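Local structure of exodeoxyribonuclease III (Methanosarcina mazei, 5J8N) at residues E2-I7 against F31-V36; V71-K76 against F105-I110; L25-R30 against K51-Y56; V234-I239 against G252-F257. The protein probably acts as a magnesium-dependent DNA repair nuclease, cutting DNA at abasic sites and removing nucleotides from 3' ends of duplex DNA. The protein carries 3 engineered substitutions. All coordinates share one frame; numbering follows the deposited sequence. Where two conformers were deposited one is given.

Contact 1 (E2-I7 against F31-V36)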
# COMPACT_ATOMS: atom_id res chain seq x y z
N GLU A 2 15.09 -11.78 -12.37
CA GLU A 2 14.01 -12.31 -13.12
C GLU A 2 12.76 -12.24 -12.24
O GLU A 2 11.70 -11.95 -12.73
CB GLU A 2 14.31 -13.74 -13.57
CG GLU A 2 14.16 -13.86 -15.01
CD GLU A 2 13.93 -15.23 -15.47
OE1 GLU A 2 12.72 -15.56 -15.47
OE2 GLU A 2 14.86 -15.95 -15.94
N HIS A 3 12.89 -12.51 -10.93
CA HIS A 3 11.72 -12.69 -10.08
C HIS A 3 11.63 -11.68 -8.98
O HIS A 3 12.65 -11.40 -8.35
CB HIS A 3 11.73 -14.05 -9.40
CG HIS A 3 11.64 -15.19 -10.36
ND1 HIS A 3 10.44 -15.61 -10.88
CD2 HIS A 3 12.60 -15.97 -10.92
CE1 HIS A 3 10.65 -16.62 -11.70
NE2 HIS A 3 11.96 -16.85 -11.76
N TYR A 4 10.42 -11.18 -8.70
CA TYR A 4 10.23 -10.30 -7.56
C TYR A 4 9.04 -10.78 -6.76
O TYR A 4 7.92 -10.87 -7.28
CB TYR A 4 9.94 -8.85 -8.00
CG TYR A 4 11.03 -8.17 -8.78
CD1 TYR A 4 11.18 -8.41 -10.13
CD2 TYR A 4 11.82 -7.19 -8.17
CE1 TYR A 4 12.14 -7.73 -10.85
CE2 TYR A 4 12.77 -6.50 -8.91
CZ TYR A 4 12.91 -6.78 -10.24
OH TYR A 4 13.85 -6.09 -10.99
N ASN A 5 9.24 -11.09 -5.48
CA ASN A 5 8.13 -11.38 -4.61
C ASN A 5 7.98 -10.17 -3.66
O ASN A 5 8.90 -9.90 -2.86
CB ASN A 5 8.42 -12.66 -3.85
CG ASN A 5 7.22 -13.18 -3.09
OD1 ASN A 5 6.18 -12.52 -3.02
ND2 ASN A 5 7.37 -14.35 -2.49
N LEU A 6 6.90 -9.44 -3.81
CA LEU A 6 6.66 -8.22 -3.09
C LEU A 6 5.57 -8.39 -2.04
O LEU A 6 4.53 -9.02 -2.30
CB LEU A 6 6.25 -7.12 -4.07
CG LEU A 6 5.91 -5.75 -3.47
CD1 LEU A 6 6.35 -4.64 -4.48
CD2 LEU A 6 4.49 -5.65 -3.13
N ILE A 7 5.79 -7.82 -0.84
CA ILE A 7 4.75 -7.80 0.18
C ILE A 7 4.62 -6.36 0.66
O ILE A 7 5.60 -5.60 0.67
CB ILE A 7 5.08 -8.79 1.30
CG1 ILE A 7 3.91 -8.97 2.30
CG2 ILE A 7 6.38 -8.40 2.09
CD1 ILE A 7 4.08 -10.22 3.17
N PHE A 31 10.95 -12.23 1.02
CA PHE A 31 10.43 -11.27 0.04
C PHE A 31 11.55 -10.43 -0.54
O PHE A 31 12.45 -9.97 0.18
CB PHE A 31 9.34 -10.41 0.70
CG PHE A 31 8.17 -11.26 1.08
CD1 PHE A 31 7.26 -11.65 0.10
CD2 PHE A 31 8.03 -11.75 2.37
CE1 PHE A 31 6.18 -12.49 0.39
CE2 PHE A 31 6.93 -12.62 2.66
CZ PHE A 31 6.02 -12.97 1.67
N ASP A 32 11.49 -10.20 -1.86
CA ASP A 32 12.45 -9.33 -2.52
C ASP A 32 12.23 -7.85 -2.18
O ASP A 32 13.18 -7.09 -2.14
CB ASP A 32 12.38 -9.51 -4.03
CG ASP A 32 12.72 -10.93 -4.43
OD1 ASP A 32 13.91 -11.27 -4.43
OD2 ASP A 32 11.81 -11.73 -4.69
N ILE A 33 10.98 -7.49 -1.98
CA ILE A 33 10.61 -6.13 -1.61
C ILE A 33 9.60 -6.19 -0.54
O ILE A 33 8.64 -6.97 -0.62
CB ILE A 33 10.06 -5.37 -2.85
CG1 ILE A 33 11.08 -5.36 -3.99
CG2 ILE A 33 9.63 -3.94 -2.43
CD1 ILE A 33 10.50 -4.74 -5.30
N VAL A 34 9.82 -5.40 0.52
CA VAL A 34 8.85 -5.30 1.65
C VAL A 34 8.52 -3.81 1.78
O VAL A 34 9.42 -2.99 2.06
CB VAL A 34 9.49 -5.81 2.95
CG1 VAL A 34 8.51 -5.63 4.15
CG2 VAL A 34 9.91 -7.28 2.83
N CYS A 35 7.27 -3.50 1.56
CA CYS A 35 6.77 -2.11 1.70
C CYS A 35 5.95 -2.02 2.97
O CYS A 35 5.06 -2.86 3.19
CB CYS A 35 5.91 -1.69 0.50
SG CYS A 35 6.88 -1.53 -1.02
N VAL A 36 6.17 -0.98 3.77
CA VAL A 36 5.37 -0.73 4.98
C VAL A 36 4.72 0.64 4.85
O VAL A 36 5.31 1.62 4.32
CB VAL A 36 6.20 -0.87 6.27
CG1 VAL A 36 6.61 -2.34 6.48
CG2 VAL A 36 7.39 0.08 6.32
O HOH W 1 14.59 -12.81 -6.76
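Asp32 meets the edge of strand 3-7 with its carboxylate, and OD2 takes the backbone N-H of Asn5 at 2.8 Å. That N-H arrives on the anti side, slightly tilted from the carboxylate plane, and the bond is fairly straight (160°). The other oxygen, OD1, is served by a water that also donates to His3 O, so the carboxylate reaches Asn5 N directly and His3 O through the water. Asn5 O receives two weak bonds, from Asp32 N and from Ile33 N, the second at 3.3 Å. From here regular parallel pairing takes over: Ile7 N gives to Ile33 O, and Ile7 O accepts Cys35 N at 2.8 Å, nearly linear and in the carbonyl plane. These are two central, parallel strands of the mixed sheet in a DNase I-like fold, and the other edge of 3-7 pairs with strand 251-256. Tyr4 OH finds its acceptor away from this pairing, in Asp104. Apolar groups cover both faces. Ile7 CG2 sits over one face of the Phe31 ring, 3.9 Å from its centroid, while Asn5 OD1 lies at the ring edge, 3.4 Å from Phe31 CE1. With CG1 anti to its backbone N (chi1 -171°), Ile7 also brings CD1 to the far end of that ring, 3.7 Å from Phe31 CZ. On the opposite face of the sheet from Ile7, Leu6 CD1 packs against Ile33 CG2 at 3.9 Å.

Contact 2 (V71-K76 against F105-I110); sequences VGTFSK and FVLLNI
Asn109 reaches across to strand 71-75 with its amide nitrogen, and the polar part of this contact is gathered there. ND2 donates to Thr73 OG1 at 3.1 Å, with the hydroxyl oxygen tilted 22° from the amide plane and the N-H somewhat bent. The same nitrogen lies 2.8 Å from Gly72 O, and makes a weak bond to Val36 O. The other end of the amide, OD1, accepts from Gln37 NE2, so the buried group is held at both ends, its rotation probably fixed. Holding CG anti to the backbone N (chi1 176°) carries the amide away from its own strand and alongside Thr73.

The van der Waals contacts are few and looser. Thr73 CG2 and Leu107 CD2 approach tip to tip at 4.2 Å, and Val71 CB rests 4.0 Å from Asn109 ND2. Val71 also lies close to Tyr111, a predicted active-site residue.

The two strands belong to different sheets, their N-to-C directions 142° and their axes 7.3 Å apart, as in the layered beta core of the DNase I-like fold. Cys35 and Ile33 of strand 33-37 pack against Leu107, Leu98 of strand 97-101 touches Val71 and Thr73, and strand 146-149 adjoins Leu107 through Val147.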
# COMPACT_ATOMS: atom_id res chain seq x y z
N VAL A 71 6.03 6.12 5.34
CA VAL A 71 6.12 4.85 4.59
C VAL A 71 7.58 4.46 4.38
O VAL A 71 8.47 5.32 4.46
CB VAL A 71 5.42 4.90 3.20
CG1 VAL A 71 3.95 5.23 3.32
CG2 VAL A 71 6.11 5.87 2.23
N GLY A 72 7.83 3.16 4.15
CA GLY A 72 9.21 2.73 3.89
C GLY A 72 9.20 1.53 2.96
O GLY A 72 8.21 0.77 2.89
N THR A 73 10.31 1.37 2.26
CA THR A 73 10.51 0.27 1.32
C THR A 73 11.86 -0.34 1.59
O THR A 73 12.88 0.31 1.63
CB THR A 73 10.46 0.79 -0.12
OG1 THR A 73 9.15 1.25 -0.36
CG2 THR A 73 10.82 -0.31 -1.14
N PHE A 74 11.83 -1.66 1.77
CA PHE A 74 13.03 -2.51 1.82
C PHE A 74 13.17 -3.30 0.54
O PHE A 74 12.18 -3.86 0.07
CB PHE A 74 12.92 -3.52 2.97
CG PHE A 74 12.77 -2.91 4.33
CD1 PHE A 74 11.51 -2.49 4.79
CD2 PHE A 74 13.87 -2.80 5.15
CE1 PHE A 74 11.36 -1.96 6.08
CE2 PHE A 74 13.76 -2.25 6.43
CZ PHE A 74 12.48 -1.85 6.88
N SER A 75 14.37 -3.43 0.00
CA SER A 75 14.54 -4.27 -1.18
C SER A 75 15.90 -4.89 -1.18
O SER A 75 16.92 -4.30 -0.80
CB SER A 75 14.26 -3.51 -2.52
OG SER A 75 15.07 -2.38 -2.63
N LYS A 76 15.94 -6.12 -1.70
CA LYS A 76 17.22 -6.80 -1.83
C LYS A 76 18.12 -6.12 -2.88
O LYS A 76 19.34 -6.09 -2.70
CB LYS A 76 17.01 -8.29 -2.22
CG LYS A 76 16.30 -9.07 -1.12
CD LYS A 76 16.28 -10.58 -1.43
CE LYS A 76 15.53 -11.35 -0.35
NZ LYS A 76 15.73 -12.83 -0.57
N PHE A 105 10.76 -2.10 -13.38
CA PHE A 105 9.51 -1.40 -13.12
C PHE A 105 9.74 -0.30 -12.13
O PHE A 105 10.76 -0.31 -11.41
CB PHE A 105 8.41 -2.35 -12.56
CG PHE A 105 8.80 -3.08 -11.27
CD1 PHE A 105 9.51 -4.26 -11.35
CD2 PHE A 105 8.47 -2.56 -10.04
CE1 PHE A 105 9.89 -4.93 -10.19
CE2 PHE A 105 8.81 -3.25 -8.85
CZ PHE A 105 9.52 -4.43 -8.93
N VAL A 106 8.78 0.61 -12.07
CA VAL A 106 8.70 1.67 -11.08
C VAL A 106 7.77 1.23 -9.94
O VAL A 106 6.64 0.81 -10.24
CB VAL A 106 8.16 2.95 -11.69
CG1 VAL A 106 7.94 4.04 -10.63
CG2 VAL A 106 9.12 3.47 -12.81
N LEU A 107 8.21 1.35 -8.68
CA LEU A 107 7.39 1.01 -7.54
C LEU A 107 6.96 2.25 -6.78
O LEU A 107 7.82 3.05 -6.36
CB LEU A 107 8.15 0.10 -6.61
CG LEU A 107 7.43 -0.29 -5.32
CD1 LEU A 107 6.13 -1.11 -5.56
CD2 LEU A 107 8.38 -1.13 -4.43
N LEU A 108 5.66 2.41 -6.61
CA LEU A 108 5.12 3.51 -5.78
C LEU A 108 4.50 2.89 -4.55
O LEU A 108 3.55 2.09 -4.68
CB LEU A 108 4.06 4.33 -6.56
CG LEU A 108 4.53 4.85 -7.95
CD1 LEU A 108 3.39 5.65 -8.57
CD2 LEU A 108 5.84 5.65 -7.87
N ASN A 109 5.00 3.26 -3.38
CA ASN A 109 4.53 2.77 -2.11
C ASN A 109 3.74 3.89 -1.43
O ASN A 109 4.32 4.95 -1.18
CB ASN A 109 5.74 2.34 -1.29
CG ASN A 109 5.38 1.90 0.13
OD1 ASN A 109 4.21 1.64 0.39
ND2 ASN A 109 6.39 1.73 1.01
N ILE A 110 2.47 3.69 -1.18
CA ILE A 110 1.59 4.80 -0.78
C ILE A 110 0.68 4.49 0.40
O ILE A 110 0.05 3.42 0.42
CB ILE A 110 0.71 5.25 -1.98
CG1 ILE A 110 1.59 5.47 -3.24
CG2 ILE A 110 -0.10 6.52 -1.64
CD1 ILE A 110 0.78 5.83 -4.48

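Contact 3 (L25-R30 against K51-Y56); sequences LLLEHR and KNIQGY
Leu26 and Tyr56 interlock where the C-terminal end of helix 22-27 meets the loop leading into strand 57-61, at the margin of the DNase I-like fold and away from the metal site and predicted catalytic residues. The leucine's CD1 methyl settles over the middle of the tyrosine ring, 3.7 Å from the centroid and only 8° off its normal, a well-centred CH-pi contact. Its second branch, CD2, points at the next bump, meeting Ile53 CG1 tip to tip at 3.6 Å. CG anti to the backbone N (chi1 -175°) brings the branch point toward the loop. Ile53 fills the hollow between two leucines: its CD1 also presses on Leu27 CD2 at 3.5 Å, closer than ordinary van der Waals contact.

His29, which leaves the helix with positive phi, swings its imidazole beside the same tyrosine. Tyr56 CE2 stands over the centre of one imidazole face, while the two ring planes are inclined at 47°. Gln54 O and Gly55 CA come to the imidazole edge, and a weak bond joins His29 NE2 to Gln54 O. Tyr56 OH is hydrogen-bonded to Phe31 O and accepts from a water, 2.8 Å from Tyr56 OH, that also donates to Leu25 O.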
# COMPACT_ATOMS: atom_id res chain seq x y z
N LEU A 25 9.28 -11.06 9.71
CA LEU A 25 8.90 -11.09 8.31
C LEU A 25 10.06 -10.61 7.45
O LEU A 25 10.39 -11.20 6.42
CB LEU A 25 7.68 -10.21 8.09
CG LEU A 25 7.08 -10.05 6.72
CD1 LEU A 25 5.59 -9.65 6.83
CD2 LEU A 25 7.85 -9.00 6.01
N LEU A 26 10.70 -9.54 7.87
CA LEU A 26 11.79 -9.00 7.07
C LEU A 26 13.00 -9.90 7.09
O LEU A 26 13.53 -10.24 6.01
CB LEU A 26 12.12 -7.59 7.60
CG LEU A 26 13.16 -6.82 6.81
CD1 LEU A 26 12.81 -6.64 5.34
CD2 LEU A 26 13.36 -5.46 7.53
N LEU A 27 13.45 -10.33 8.27
CA LEU A 27 14.71 -11.05 8.40
C LEU A 27 14.66 -12.50 7.85
O LEU A 27 15.70 -13.12 7.71
CB LEU A 27 15.14 -11.11 9.86
CG LEU A 27 15.48 -9.75 10.48
CD1 LEU A 27 15.94 -9.97 11.88
CD2 LEU A 27 16.54 -9.04 9.67
N GLU A 28 13.46 -12.97 7.56
CA GLU A 28 13.30 -14.27 6.94
C GLU A 28 13.83 -14.26 5.49
O GLU A 28 14.15 -15.31 4.92
CB GLU A 28 11.81 -14.66 6.95
CG GLU A 28 11.55 -16.11 6.56
CD GLU A 28 10.09 -16.47 6.67
OE1 GLU A 28 9.20 -15.65 6.33
OE2 GLU A 28 9.87 -17.61 7.13
N HIS A 29 13.89 -13.08 4.90
CA HIS A 29 14.39 -12.92 3.51
C HIS A 29 13.49 -13.58 2.45
O HIS A 29 13.93 -13.82 1.33
CB HIS A 29 15.82 -13.44 3.41
CG HIS A 29 16.81 -12.40 3.81
ND1 HIS A 29 17.55 -11.72 2.87
CD2 HIS A 29 17.10 -11.85 5.01
CE1 HIS A 29 18.31 -10.83 3.49
NE2 HIS A 29 18.05 -10.89 4.78
N ARG A 30 12.27 -13.89 2.84
CA ARG A 30 11.32 -14.51 1.93
C ARG A 30 10.96 -13.55 0.78
O ARG A 30 10.73 -14.00 -0.36
CB ARG A 30 10.05 -14.88 2.74
CG ARG A 30 9.02 -15.71 1.98
CD ARG A 30 7.97 -16.26 2.98
NE ARG A 30 7.01 -17.04 2.18
CZ ARG A 30 6.23 -18.00 2.67
NH1 ARG A 30 6.23 -18.27 3.97
NH2 ARG A 30 5.43 -18.69 1.87
N LYS A 51 17.17 -0.10 11.15
CA LYS A 51 18.24 0.71 10.58
C LYS A 51 19.24 -0.12 9.80
O LYS A 51 19.36 0.01 8.58
CB LYS A 51 18.96 1.49 11.67
CG LYS A 51 18.28 2.78 12.05
CD LYS A 51 18.89 3.35 13.31
CE LYS A 51 18.45 4.78 13.55
NZ LYS A 51 18.82 5.25 14.91
N ASN A 52 19.93 -1.01 10.50
CA ASN A 52 20.92 -1.82 9.83
C ASN A 52 20.51 -3.28 9.75
O ASN A 52 21.15 -4.17 10.32
CB ASN A 52 22.28 -1.67 10.52
CG ASN A 52 22.92 -0.32 10.26
OD1 ASN A 52 23.48 -0.08 9.18
ND2 ASN A 52 22.81 0.59 11.22
N ILE A 53 19.41 -3.49 9.04
CA ILE A 53 19.06 -4.79 8.48
C ILE A 53 20.18 -5.12 7.52
O ILE A 53 20.80 -4.20 6.99
CB ILE A 53 17.72 -4.74 7.76
CG1 ILE A 53 16.63 -4.45 8.78
CG2 ILE A 53 17.43 -6.04 7.05
CD1 ILE A 53 16.36 -5.59 9.69
N GLN A 54 20.44 -6.41 7.33
CA GLN A 54 21.45 -6.92 6.42
C GLN A 54 20.80 -7.68 5.24
O GLN A 54 19.81 -8.40 5.43
CB GLN A 54 22.45 -7.85 7.15
CG GLN A 54 21.84 -8.82 8.18
CD GLN A 54 21.22 -8.14 9.41
OE1 GLN A 54 21.85 -7.29 10.05
NE2 GLN A 54 19.97 -8.50 9.73
N GLY A 55 21.37 -7.51 4.05
CA GLY A 55 20.85 -8.07 2.82
C GLY A 55 19.68 -7.27 2.24
O GLY A 55 19.14 -7.69 1.23
N TYR A 56 19.29 -6.17 2.89
CA TYR A 56 18.26 -5.25 2.33
C TYR A 56 18.76 -3.81 2.31
O TYR A 56 19.44 -3.40 3.23
CB TYR A 56 16.96 -5.27 3.11
CG TYR A 56 16.11 -6.50 2.92
CD1 TYR A 56 15.14 -6.55 1.93
CD2 TYR A 56 16.26 -7.59 3.78
CE1 TYR A 56 14.30 -7.70 1.75
CE2 TYR A 56 15.45 -8.73 3.61
CZ TYR A 56 14.48 -8.77 2.61
OH TYR A 56 13.71 -9.91 2.46
O HOH W 2 11.40 -10.96 3.70

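Contact 4 (V234-I239 against G252-F257); sequences VKSASI and GLELEF
Ser236 and Glu254 join by both backbone and side chain. Glu254 N donates to Ser236 O at 3.0 Å, and Ser236 OG donates a hydrogen bond to Glu254 OE1 at 2.8 Å, meeting that oxygen on the anti side, 21° out of the carboxylate plane. The serine oxygen can reach because it sits between its own backbone N and carbonyl carbon (chi1 76°), while the glutamate chain extends beyond CG to meet it. Glu254 O, in turn, takes Lys235 N at 2.8 Å.

Around this centre the backbone continues in regular fashion: Ser238 and Gly252 exchange a pair of bonds, Ser238 N to Gly252 O and Gly252 N to Ser238 O. On the opposite face from Ser236 and Glu254, Val234 CG2 meets Leu255 CD2 at 3.9 Å, and Ala237 faces Leu253. Lys235 lays its aliphatic chain obliquely over Glu256, CG being 3.8 Å from Glu256 CB. Its ammonium is bonded to Glu232 O instead, with NZ 4.9 Å from Glu256 OE2, so any attraction between the two charges is probably modest.

Further out, strand 218-227 supports the apolar face: Val226 touches both Val234 and Leu253, and Phe196 of helix 192-196 also reaches Val234. The other edge of strand 251-256 pairs with strand 3-10. Strand 234-239 lies at one edge of this sheet within the chain, and the two strands form an antiparallel beta hairpin. Lys235 and Ser236 both stand opposite Glu254, which makes a classic beta bulge.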
# COMPACT_ATOMS: atom_id res chain seq x y z
N VAL A 234 2.63 -10.59 -14.10
CA VAL A 234 2.09 -10.92 -12.79
C VAL A 234 1.79 -12.39 -12.69
O VAL A 234 0.96 -12.94 -13.42
CB VAL A 234 0.80 -10.14 -12.46
CG1 VAL A 234 0.32 -10.48 -11.06
CG2 VAL A 234 0.99 -8.63 -12.61
N LYS A 235 2.50 -13.09 -11.79
CA LYS A 235 2.31 -14.53 -11.70
C LYS A 235 1.44 -14.94 -10.53
O LYS A 235 0.93 -16.06 -10.56
CB LYS A 235 3.65 -15.20 -11.59
CG LYS A 235 4.58 -14.90 -12.77
CD LYS A 235 3.90 -15.21 -14.08
CE LYS A 235 4.76 -14.84 -15.30
NZ LYS A 235 4.08 -15.24 -16.58
N SER A 236 1.32 -14.11 -9.51
CA SER A 236 0.44 -14.44 -8.40
C SER A 236 0.11 -13.14 -7.70
O SER A 236 0.83 -12.14 -7.86
CB SER A 236 1.10 -15.42 -7.38
OG SER A 236 2.03 -14.72 -6.61
N ALA A 237 -0.97 -13.13 -6.92
CA ALA A 237 -1.34 -11.98 -6.08
C ALA A 237 -2.04 -12.52 -4.84
O ALA A 237 -2.91 -13.40 -4.96
CB ALA A 237 -2.28 -11.04 -6.87
N SER A 238 -1.63 -12.05 -3.67
CA SER A 238 -1.99 -12.69 -2.40
C SER A 238 -2.50 -11.70 -1.39
O SER A 238 -2.14 -10.53 -1.43
CB SER A 238 -0.74 -13.39 -1.80
OG SER A 238 -0.27 -14.39 -2.68
N ILE A 239 -3.25 -12.25 -0.41
CA ILE A 239 -3.51 -11.57 0.84
C ILE A 239 -2.98 -12.55 1.88
O ILE A 239 -3.07 -13.76 1.73
CB ILE A 239 -5.00 -11.25 1.05
CG1 ILE A 239 -5.49 -10.38 -0.11
CG2 ILE A 239 -5.24 -10.54 2.37
CD1 ILE A 239 -7.01 -10.28 -0.12
N GLY A 252 0.30 -8.92 -1.38
CA GLY A 252 1.52 -9.01 -2.16
C GLY A 252 1.30 -9.45 -3.58
O GLY A 252 0.19 -9.79 -3.97
N LEU A 253 2.38 -9.48 -4.32
CA LEU A 253 2.29 -10.13 -5.62
C LEU A 253 3.65 -10.58 -6.08
O LEU A 253 4.69 -10.19 -5.48
CB LEU A 253 1.61 -9.29 -6.69
CG LEU A 253 2.25 -7.95 -7.04
CD1 LEU A 253 3.62 -8.09 -7.69
CD2 LEU A 253 1.32 -7.24 -8.05
N GLU A 254 3.65 -11.43 -7.09
CA GLU A 254 4.87 -11.94 -7.66
C GLU A 254 4.95 -11.54 -9.11
O GLU A 254 3.96 -11.71 -9.83
CB GLU A 254 4.96 -13.45 -7.57
CG GLU A 254 5.19 -13.87 -6.14
CD GLU A 254 5.42 -15.35 -6.06
OE1 GLU A 254 4.41 -16.04 -5.89
OE2 GLU A 254 6.58 -15.80 -6.22
N LEU A 255 6.12 -11.03 -9.49
CA LEU A 255 6.41 -10.65 -10.88
C LEU A 255 7.54 -11.47 -11.44
O LEU A 255 8.46 -11.85 -10.73
CB LEU A 255 6.82 -9.18 -10.98
CG LEU A 255 5.76 -8.19 -10.52
CD1 LEU A 255 6.42 -6.87 -10.18
CD2 LEU A 255 4.71 -7.97 -11.60
N GLU A 256 7.50 -11.73 -12.74
CA GLU A 256 8.56 -12.43 -13.41
C GLU A 256 8.85 -11.68 -14.70
O GLU A 256 7.89 -11.32 -15.39
CB GLU A 256 8.12 -13.87 -13.74
CG GLU A 256 9.19 -14.65 -14.40
CD GLU A 256 8.74 -16.05 -14.80
OE1 GLU A 256 9.18 -16.53 -15.86
OE2 GLU A 256 7.97 -16.67 -14.06
N PHE A 257 10.13 -11.45 -14.97
CA PHE A 257 10.54 -10.76 -16.21
C PHE A 257 11.53 -11.58 -16.97
O PHE A 257 12.32 -12.28 -16.36
CB PHE A 257 11.17 -9.43 -15.88
CG PHE A 257 10.25 -8.49 -15.19
CD1 PHE A 257 9.47 -7.63 -15.95
CD2 PHE A 257 10.14 -8.46 -13.81
CE1 PHE A 257 8.60 -6.76 -15.36
CE2 PHE A 257 9.26 -7.60 -13.19
CZ PHE A 257 8.48 -6.71 -13.98

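Contacts 1 and 4 lie side by side in one mixed sheet, their centres about 9 Å apart, since strand 3-10 pairs with strand 33-37 on one edge and with 251-256 on the other. Contact 2, also about 9 Å from contact 1, adds strand 71-75 to that sheet and reaches across to strand 106-111 of the second sheet. Contact 3 lies at the outer margin, where helix 22-27 packs on strand 33-37, its centre about 20 Å from that of contact 4. Along the chain the segments of contacts 1 and 3 alternate, then contacts 2 and 4 follow in turn. The chain's first and last strands thus become neighbours in a compact two-sheet core.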